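Cytochrome P450 (Zobellia galactanivorans, PDB 6G5O) belongs to the cytochrome P450 family of haem-thiolate proteins and holds a protoporphyrin IX with iron deep within a largely helical fold. Local coordinates at residues R129-A134 against G220-V225; A303-P308 against V317-G322. All coordinates share one frame; numbering follows the deposited sequence.

In the fold
The two contacts follow one another along the chain: contact 1 closes at Val-225 before contact 2 opens at Ala-303. Their centres lie 26 Å apart, but their nearest atoms come within about 7 Å, without touching. Contact 1 is buried, where helix 122-139 packs on the start of helix 223-238. Contact 2 is near the surface, within the long loop between helices 295-298 and 333-350. The haem is what they share. Contact 1 belongs to the I-helix region and brings 220-225 against the macrocycle on the side of the iron-bound water. Contact 2 belongs to a surface loop that runs inward to a haem methyl at Gly-322. The cofactor thus joins core and surface loop.

Contact 1: residues R129-A134 against G220-V225; sequences RLQSRA and GGRDTV. With HEM (protoporphyrin IX containing Fe), chain C.
Gln-131 meets Gly-221, Arg-222 and Val-225 where helix 122-139 of the P450 core packs on the residues leading into helix 223-238. The sequence of 220-225 fits the family's I-helix signature, with a glycine pair and an Asp-Thr pair. Gly-220, Gly-221 and Thr-224 lie against the haem. By the usual P450 lettering, helix 122-139 is helix E.

The tight part is apolar. Gln-131 CG rests 3.8 Å from Val-225 CG1. The other methyl of Val-225, CG2, turns to the porphyrin and lies 3.7 Å from the haem methyl CMC. One valine thus touches both helix 122-139 and the cofactor. Ile-339 of helix 333-350 also packs on it. Gly-221 is closer still to the haem, its CA 3.2 Å from CMC.

The polar part is less firmly joined, and Arg-222 is partly exposed. Gln-131 leaves its helix with CG anti to the backbone N (chi1 180°), then turns about the CB-CG bond, which swings the amide across the Arg-222 chain at about a right angle. Its OE1 is 3.3 Å from Arg-222 NH1, but the angle is poor and no hydrogen bond forms. The amide and guanidinium planes stand 78° apart. Ser-132 OG lies at the guanidinium edge, yet bonds to Leu-128 O of its own helix. Arg-222 gives its NH2 to Gly-153 O. No direct hydrogen bond joins the segments; a water links them, accepting from Gln-131 NE2 and donating to Gly-221 O.

On the haem side, Thr-224 OG1 donates back to Gly-220 O, four residues earlier, as is common at the I-helix kink of P450s. That carbonyl has a second partner: the water bound to the haem iron donates to Gly-220 O at 2.8 Å.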
loop_
_atom_site.group_PDB
_atom_site.type_symbol
_atom_site.label_atom_id
_atom_site.label_comp_id
_atom_site.label_asym_id
_atom_site.label_seq_id
_atom_site.Cartn_x
_atom_site.Cartn_y
_atom_site.Cartn_z
ATOM N N ARG A 129 10.888 -10.100 -4.478
ATOM C CA ARG A 129 10.570 -11.369 -5.142
ATOM C C ARG A 129 9.143 -11.862 -4.815
ATOM O O ARG A 129 8.428 -12.323 -5.698
ATOM C CB ARG A 129 11.542 -12.485 -4.724
ATOM C CG ARG A 129 12.735 -12.781 -5.648
ATOM C CD ARG A 129 13.881 -11.827 -5.415
ATOM N NE ARG A 129 15.096 -12.161 -6.138
ATOM C CZ ARG A 129 15.992 -11.265 -6.583
ATOM N NH1 ARG A 129 15.831 -9.949 -6.401
ATOM N NH2 ARG A 129 17.085 -11.686 -7.228
ATOM N N LEU A 130 8.786 -11.885 -3.533
ATOM C CA LEU A 130 7.454 -12.285 -3.135
ATOM C C LEU A 130 6.383 -11.355 -3.797
ATOM O O LEU A 130 5.426 -11.838 -4.364
ATOM C CB LEU A 130 7.368 -12.257 -1.615
ATOM C CG LEU A 130 6.139 -12.792 -0.886
ATOM C CD1 LEU A 130 6.411 -12.814 0.614
ATOM C CD2 LEU A 130 4.932 -11.919 -1.164
ATOM N N GLN A 131 6.586 -10.055 -3.754
ATOM C CA GLN A 131 5.632 -9.072 -4.299
ATOM C C GLN A 131 5.406 -9.240 -5.808
ATOM O O GLN A 131 4.255 -9.347 -6.261
ATOM C CB GLN A 131 6.088 -7.640 -3.968
ATOM C CG GLN A 131 5.181 -6.505 -4.490
ATOM C CD GLN A 131 5.572 -6.004 -5.883
ATOM O OE1 GLN A 131 6.736 -5.968 -6.198
ATOM N NE2 GLN A 131 4.589 -5.585 -6.696
ATOM N N SER A 132 6.507 -9.335 -6.563
ATOM C CA SER A 132 6.478 -9.555 -8.013
ATOM C C SER A 132 5.834 -10.887 -8.395
ATOM O O SER A 132 5.063 -10.979 -9.392
ATOM C CB SER A 132 7.912 -9.545 -8.546
ATOM O OG SER A 132 8.489 -8.264 -8.382
ATOM N N ARG A 133 6.169 -11.949 -7.660
ATOM C CA ARG A 133 5.542 -13.210 -7.974
ATOM C C ARG A 133 4.041 -13.181 -7.648
ATOM O O ARG A 133 3.210 -13.672 -8.426
ATOM C CB ARG A 133 6.254 -14.359 -7.273
ATOM C CG ARG A 133 7.635 -14.590 -7.842
ATOM C CD ARG A 133 8.428 -15.610 -7.049
ATOM N NE ARG A 133 9.827 -15.570 -7.479
ATOM C CZ ARG A 133 10.838 -16.158 -6.828
ATOM N NH1 ARG A 133 10.627 -16.881 -5.700
ATOM N NH2 ARG A 133 12.072 -16.011 -7.301
ATOM N N ALA A 134 3.677 -12.631 -6.492
ATOM C CA ALA A 134 2.264 -12.586 -6.127
ATOM C C ALA A 134 1.463 -11.756 -7.140
ATOM O O ALA A 134 0.308 -12.020 -7.364
ATOM C CB ALA A 134 2.107 -12.027 -4.751
ATOM N N GLY A 220 0.593 1.301 -6.978
ATOM C CA GLY A 220 -0.040 1.357 -5.673
ATOM C C GLY A 220 0.309 0.164 -4.787
ATOM O O GLY A 220 0.221 0.251 -3.581
ATOM N N GLY A 221 0.660 -0.955 -5.390
ATOM C CA GLY A 221 0.968 -2.145 -4.664
ATOM C C GLY A 221 2.440 -2.496 -4.541
ATOM O O GLY A 221 2.771 -3.558 -4.012
ATOM N N ARG A 222 3.331 -1.672 -5.084
ATOM C CA ARG A 222 4.744 -2.070 -5.151
ATOM C C ARG A 222 5.473 -1.798 -3.822
ATOM O O ARG A 222 5.786 -2.744 -3.104
ATOM C CB ARG A 222 5.473 -1.399 -6.330
ATOM C CG ARG A 222 6.815 -2.061 -6.622
ATOM C CD ARG A 222 7.279 -1.731 -8.026
ATOM N NE ARG A 222 8.684 -2.101 -8.255
ATOM C CZ ARG A 222 9.116 -3.327 -8.517
ATOM N NH1 ARG A 222 8.278 -4.382 -8.592
ATOM N NH2 ARG A 222 10.410 -3.501 -8.711
ATOM N N ASP A 223 5.701 -0.525 -3.504
ATOM C CA ASP A 223 6.380 -0.123 -2.267
ATOM C C ASP A 223 5.586 -0.462 -1.009
ATOM O O ASP A 223 6.154 -0.905 0.006
ATOM C CB ASP A 223 6.605 1.383 -2.263
ATOM C CG ASP A 223 7.739 1.817 -3.196
ATOM O OD1 ASP A 223 8.412 0.917 -3.782
ATOM O OD2 ASP A 223 7.939 3.062 -3.327
ATOM N N THR A 224 4.273 -0.211 -1.064
ATOM C CA THR A 224 3.408 -0.558 0.061
ATOM C C THR A 224 3.566 -2.043 0.496
ATOM O O THR A 224 3.813 -2.331 1.657
ATOM C CB THR A 224 1.950 -0.280 -0.278
ATOM O OG1 THR A 224 1.609 -0.958 -1.483
ATOM C CG2 THR A 224 1.667 1.192 -0.445
ATOM N N VAL A 225 3.406 -2.967 -0.431
ATOM C CA VAL A 225 3.569 -4.388 -0.106
ATOM C C VAL A 225 5.014 -4.731 0.298
ATOM O O VAL A 225 5.227 -5.530 1.222
ATOM C CB VAL A 225 3.111 -5.306 -1.271
ATOM C CG1 VAL A 225 3.523 -6.760 -1.068
ATOM C CG2 VAL A 225 1.601 -5.213 -1.499
HETATM C CHA HEM C . -5.992 3.009 -2.676
HETATM C CHB HEM C . -2.992 1.731 0.888
HETATM C CHC HEM C . -1.743 -2.235 -1.541
HETATM C CHD HEM C . -4.227 -0.664 -5.319
HETATM C C1A HEM C . -5.297 2.984 -1.487
HETATM C C2A HEM C . -5.411 3.960 -0.454
HETATM C C3A HEM C . -4.590 3.585 0.515
HETATM C C4A HEM C . -3.929 2.397 0.130
HETATM C CMA HEM C . -4.425 4.328 1.799
HETATM C CAA HEM C . -6.324 5.184 -0.384
HETATM C CBA HEM C . -5.780 6.283 -1.283
HETATM C CGA HEM C . -6.711 7.474 -1.319
HETATM O O1A HEM C . -6.653 8.244 -2.274
HETATM O O2A HEM C . -7.552 7.708 -0.432
HETATM C C1B HEM C . -2.396 0.539 0.531
HETATM C C2B HEM C . -1.590 -0.188 1.432
HETATM C C3B HEM C . -1.200 -1.319 0.754
HETATM C C4B HEM C . -1.847 -1.224 -0.593
HETATM C CMB HEM C . -1.198 0.235 2.815
HETATM C CAB HEM C . -0.406 -2.486 1.132
HETATM C CBB HEM C . -0.016 -2.788 2.355
HETATM C C1C HEM C . -2.308 -2.175 -2.788
HETATM C C2C HEM C . -2.058 -3.069 -3.828
HETATM C C3C HEM C . -2.721 -2.595 -4.932
HETATM C C4C HEM C . -3.394 -1.416 -4.521
HETATM C CMC HEM C . -1.235 -4.317 -3.763
HETATM C CAC HEM C . -2.807 -3.196 -6.270
HETATM C CBC HEM C . -2.231 -4.315 -6.699
HETATM C C1D HEM C . -4.953 0.444 -4.853
HETATM C C2D HEM C . -5.932 1.144 -5.704
HETATM C C3D HEM C . -6.448 2.152 -4.981
HETATM C C4D HEM C . -5.735 2.097 -3.699
HETATM C CMD HEM C . -6.299 0.733 -7.089
HETATM C CAD HEM C . -7.500 3.148 -5.432
HETATM C CBD HEM C . -8.939 2.840 -4.986
HETATM C CGD HEM C . -9.922 3.876 -5.564
HETATM O O1D HEM C . -9.496 4.974 -6.069
HETATM O O2D HEM C . -11.187 3.686 -5.568
HETATM N NA HEM C . -4.340 2.048 -1.129
HETATM N NB HEM C . -2.511 -0.091 -0.639
HETATM N NC HEM C . -3.090 -1.160 -3.211
HETATM N ND HEM C . -4.892 1.052 -3.679
HETATM FE FE HEM C . -3.776 0.519 -2.220
HETATM O O HOH W 1 1.648 -5.802 -5.828
HETATM O O HOH W 2 -2.004 1.790 -2.775
#

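Contact 2: residues A303-P308 against V317-G322; sequences AVFENP and VNPHVG. With HEM (protoporphyrin IX containing Fe), chain C.
Neither segment is helix or strand, and the backbones stay apart, with Phe-305 CA 7.4 Å from Asn-318 CA, while Pro-319 turns its chain sharply as the centre of an inverse gamma turn. The gap is bridged by side chains.

Phe-305 is the main one. Its CG lies beside the backbone N (chi1 -52°), and the ring reaches from its segment into the bend at Pro-319. There CE2 is 3.8 Å from Pro-319 CD. The same CE2 lies 3.7 Å from Asn-318 OD1, with the amide plane nearly perpendicular to the ring. CZ, at the far end, meets His-320 CA, which sits at the ring edge near its plane. Val-304 adds a second apolar touch, its CG1 3.9 Å from Pro-319 CG. CG1 also lies over one face of the Phe-305 ring, toward its rim, so it packs between its own neighbour and the proline.

The position corresponds to the meander of P450s, the loop that leads to the cysteine ligand of the haem. Phe-305 forms a cation-pi contact with Arg-262 and touches Arg-315. With Glu-259, these arginines are consistent with the Glu-Arg-Arg triad of the family.

His-320 turns its ring from the phenylalanine. Its ND1 takes a weak bond of 3.0 Å from Gly-322 N, and NE2 bonds to Glu-258 OE1, an arrangement consistent with the proton being on NE2. Gly-322 O then lies 3.4 Å from the haem methyl CMB. Other polar groups of 317-322 also bond elsewhere: Pro-319 O to His-35, Val-321 N to Asn-299 and, weakly, Asn-318 ND2 to Glu-258 O. No hydrogen bond joins the two segments, so shape and apolar packing hold them directly.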
loop_
_atom_site.group_PDB
_atom_site.type_symbol
_atom_site.label_atom_id
_atom_site.label_comp_id
_atom_site.label_asym_id
_atom_site.label_seq_id
_atom_site.Cartn_x
_atom_site.Cartn_y
_atom_site.Cartn_z
ATOM N N ALA A 303 -6.812 9.182 21.154
ATOM C CA ALA A 303 -8.239 9.209 21.475
ATOM C C ALA A 303 -8.979 7.994 20.897
ATOM O O ALA A 303 -10.154 7.780 21.246
ATOM C CB ALA A 303 -8.892 10.505 20.971
ATOM N N VAL A 304 -8.316 7.214 20.021
ATOM C CA VAL A 304 -8.969 6.100 19.328
ATOM C C VAL A 304 -8.377 4.750 19.616
ATOM O O VAL A 304 -9.101 3.791 19.722
ATOM C CB VAL A 304 -8.961 6.315 17.799
ATOM C CG1 VAL A 304 -9.629 5.139 17.098
ATOM C CG2 VAL A 304 -9.669 7.621 17.420
ATOM N N PHE A 305 -7.057 4.644 19.698
ATOM C CA PHE A 305 -6.404 3.374 19.905
ATOM C C PHE A 305 -5.731 3.338 21.276
ATOM O O PHE A 305 -4.942 4.200 21.624
ATOM C CB PHE A 305 -5.356 3.095 18.803
ATOM C CG PHE A 305 -5.884 3.232 17.373
ATOM C CD1 PHE A 305 -5.891 4.468 16.730
ATOM C CD2 PHE A 305 -6.413 2.160 16.719
ATOM C CE1 PHE A 305 -6.369 4.622 15.420
ATOM C CE2 PHE A 305 -6.932 2.296 15.426
ATOM C CZ PHE A 305 -6.897 3.519 14.761
ATOM N N GLU A 306 -6.091 2.348 22.073
ATOM C CA GLU A 306 -5.336 2.017 23.267
ATOM C C GLU A 306 -3.961 1.511 22.868
ATOM O O GLU A 306 -3.858 0.776 21.918
ATOM C CB GLU A 306 -6.070 0.904 24.073
ATOM C CG GLU A 306 -5.725 0.824 25.580
ATOM C CD GLU A 306 -6.221 2.049 26.366
ATOM O OE1 GLU A 306 -7.289 2.608 26.020
ATOM O OE2 GLU A 306 -5.537 2.462 27.321
ATOM N N ASN A 307 -2.924 1.872 23.620
ATOM C CA ASN A 307 -1.520 1.458 23.348
ATOM C C ASN A 307 -1.184 1.704 21.880
ATOM O O ASN A 307 -0.870 0.784 21.158
ATOM C CB ASN A 307 -1.299 -0.024 23.653
ATOM C CG ASN A 307 -1.685 -0.414 25.072
ATOM O OD1 ASN A 307 -1.124 0.119 26.025
ATOM N ND2 ASN A 307 -2.587 -1.414 25.217
ATOM N N PRO A 308 -1.301 2.946 21.413
ATOM C CA PRO A 308 -1.203 3.149 19.970
ATOM C C PRO A 308 0.190 2.935 19.398
ATOM O O PRO A 308 0.317 2.659 18.194
ATOM C CB PRO A 308 -1.623 4.619 19.783
ATOM C CG PRO A 308 -1.445 5.260 21.100
ATOM C CD PRO A 308 -1.618 4.178 22.144
ATOM N N VAL A 317 -10.638 -4.306 18.424
ATOM C CA VAL A 317 -11.174 -2.978 18.100
ATOM C C VAL A 317 -10.127 -2.178 17.326
ATOM O O VAL A 317 -9.235 -1.601 17.927
ATOM C CB VAL A 317 -11.617 -2.183 19.365
ATOM C CG1 VAL A 317 -12.250 -0.857 18.967
ATOM C CG2 VAL A 317 -12.632 -3.012 20.191
ATOM N N ASN A 318 -10.252 -2.116 16.006
ATOM C CA ASN A 318 -9.170 -1.557 15.174
ATOM C C ASN A 318 -9.751 -0.888 13.947
ATOM O O ASN A 318 -9.650 -1.429 12.841
ATOM C CB ASN A 318 -8.191 -2.699 14.785
ATOM C CG ASN A 318 -6.963 -2.220 14.058
ATOM O OD1 ASN A 318 -6.775 -1.017 13.864
ATOM N ND2 ASN A 318 -6.117 -3.151 13.647
ATOM N N PRO A 319 -10.351 0.306 14.128
ATOM C CA PRO A 319 -10.895 1.109 13.019
ATOM C C PRO A 319 -9.802 1.898 12.284
ATOM O O PRO A 319 -9.947 3.086 12.080
ATOM C CB PRO A 319 -11.878 2.049 13.720
ATOM C CG PRO A 319 -11.233 2.301 15.039
ATOM C CD PRO A 319 -10.508 1.016 15.425
ATOM N N HIS A 320 -8.710 1.218 11.887
ATOM C CA HIS A 320 -7.597 1.906 11.242
ATOM C C HIS A 320 -7.922 2.377 9.821
ATOM O O HIS A 320 -8.825 1.875 9.166
ATOM C CB HIS A 320 -6.369 1.006 11.217
ATOM C CG HIS A 320 -6.456 -0.093 10.223
ATOM N ND1 HIS A 320 -6.118 0.087 8.895
ATOM C CD2 HIS A 320 -6.837 -1.393 10.354
ATOM C CE1 HIS A 320 -6.305 -1.058 8.249
ATOM N NE2 HIS A 320 -6.727 -1.972 9.109
ATOM N N VAL A 321 -7.135 3.311 9.337
ATOM C CA VAL A 321 -7.303 3.849 8.011
ATOM C C VAL A 321 -6.046 3.624 7.143
ATOM O O VAL A 321 -5.819 4.353 6.188
ATOM C CB VAL A 321 -7.684 5.355 8.096
ATOM C CG1 VAL A 321 -9.097 5.518 8.572
ATOM C CG2 VAL A 321 -6.769 6.100 9.032
ATOM N N GLY A 322 -5.246 2.608 7.483
ATOM C CA GLY A 322 -4.137 2.141 6.654
ATOM C C GLY A 322 -4.454 1.842 5.195
ATOM O O GLY A 322 -3.589 2.054 4.350
HETATM C CHA HEM C . -5.992 3.009 -2.676
HETATM C CHB HEM C . -2.992 1.731 0.888
HETATM C CHC HEM C . -1.743 -2.235 -1.541
HETATM C CHD HEM C . -4.227 -0.664 -5.319
HETATM C C1A HEM C . -5.297 2.984 -1.487
HETATM C C2A HEM C . -5.411 3.960 -0.454
HETATM C C3A HEM C . -4.590 3.585 0.515
HETATM C C4A HEM C . -3.929 2.397 0.130
HETATM C CMA HEM C . -4.425 4.328 1.799
HETATM C CAA HEM C . -6.324 5.184 -0.384
HETATM C CBA HEM C . -5.780 6.283 -1.283
HETATM C CGA HEM C . -6.711 7.474 -1.319
HETATM O O1A HEM C . -6.653 8.244 -2.274
HETATM O O2A HEM C . -7.552 7.708 -0.432
HETATM C C1B HEM C . -2.396 0.539 0.531
HETATM C C2B HEM C . -1.590 -0.188 1.432
HETATM C C3B HEM C . -1.200 -1.319 0.754
HETATM C C4B HEM C . -1.847 -1.224 -0.593
HETATM C CMB HEM C . -1.198 0.235 2.815
HETATM C CAB HEM C . -0.406 -2.486 1.132
HETATM C CBB HEM C . -0.016 -2.788 2.355
HETATM C C1C HEM C . -2.308 -2.175 -2.788
HETATM C C2C HEM C . -2.058 -3.069 -3.828
HETATM C C3C HEM C . -2.721 -2.595 -4.932
HETATM C C4C HEM C . -3.394 -1.416 -4.521
HETATM C CMC HEM C . -1.235 -4.317 -3.763
HETATM C CAC HEM C . -2.807 -3.196 -6.270
HETATM C CBC HEM C . -2.231 -4.315 -6.699
HETATM C C1D HEM C . -4.953 0.444 -4.853
HETATM C C2D HEM C . -5.932 1.144 -5.704
HETATM C C3D HEM C . -6.448 2.152 -4.981
HETATM C C4D HEM C . -5.735 2.097 -3.699
HETATM C CMD HEM C . -6.299 0.733 -7.089
HETATM C CAD HEM C . -7.500 3.148 -5.432
HETATM C CBD HEM C . -8.939 2.840 -4.986
HETATM C CGD HEM C . -9.922 3.876 -5.564
HETATM O O1D HEM C . -9.496 4.974 -6.069
HETATM O O2D HEM C . -11.187 3.686 -5.568
HETATM N NA HEM C . -4.340 2.048 -1.129
HETATM N NB HEM C . -2.511 -0.091 -0.639
HETATM N NC HEM C . -3.090 -1.160 -3.211
HETATM N ND HEM C . -4.892 1.052 -3.679
HETATM FE FE HEM C . -3.776 0.519 -2.220
HETATM O O HOH W 2 -2.004 1.790 -2.775
#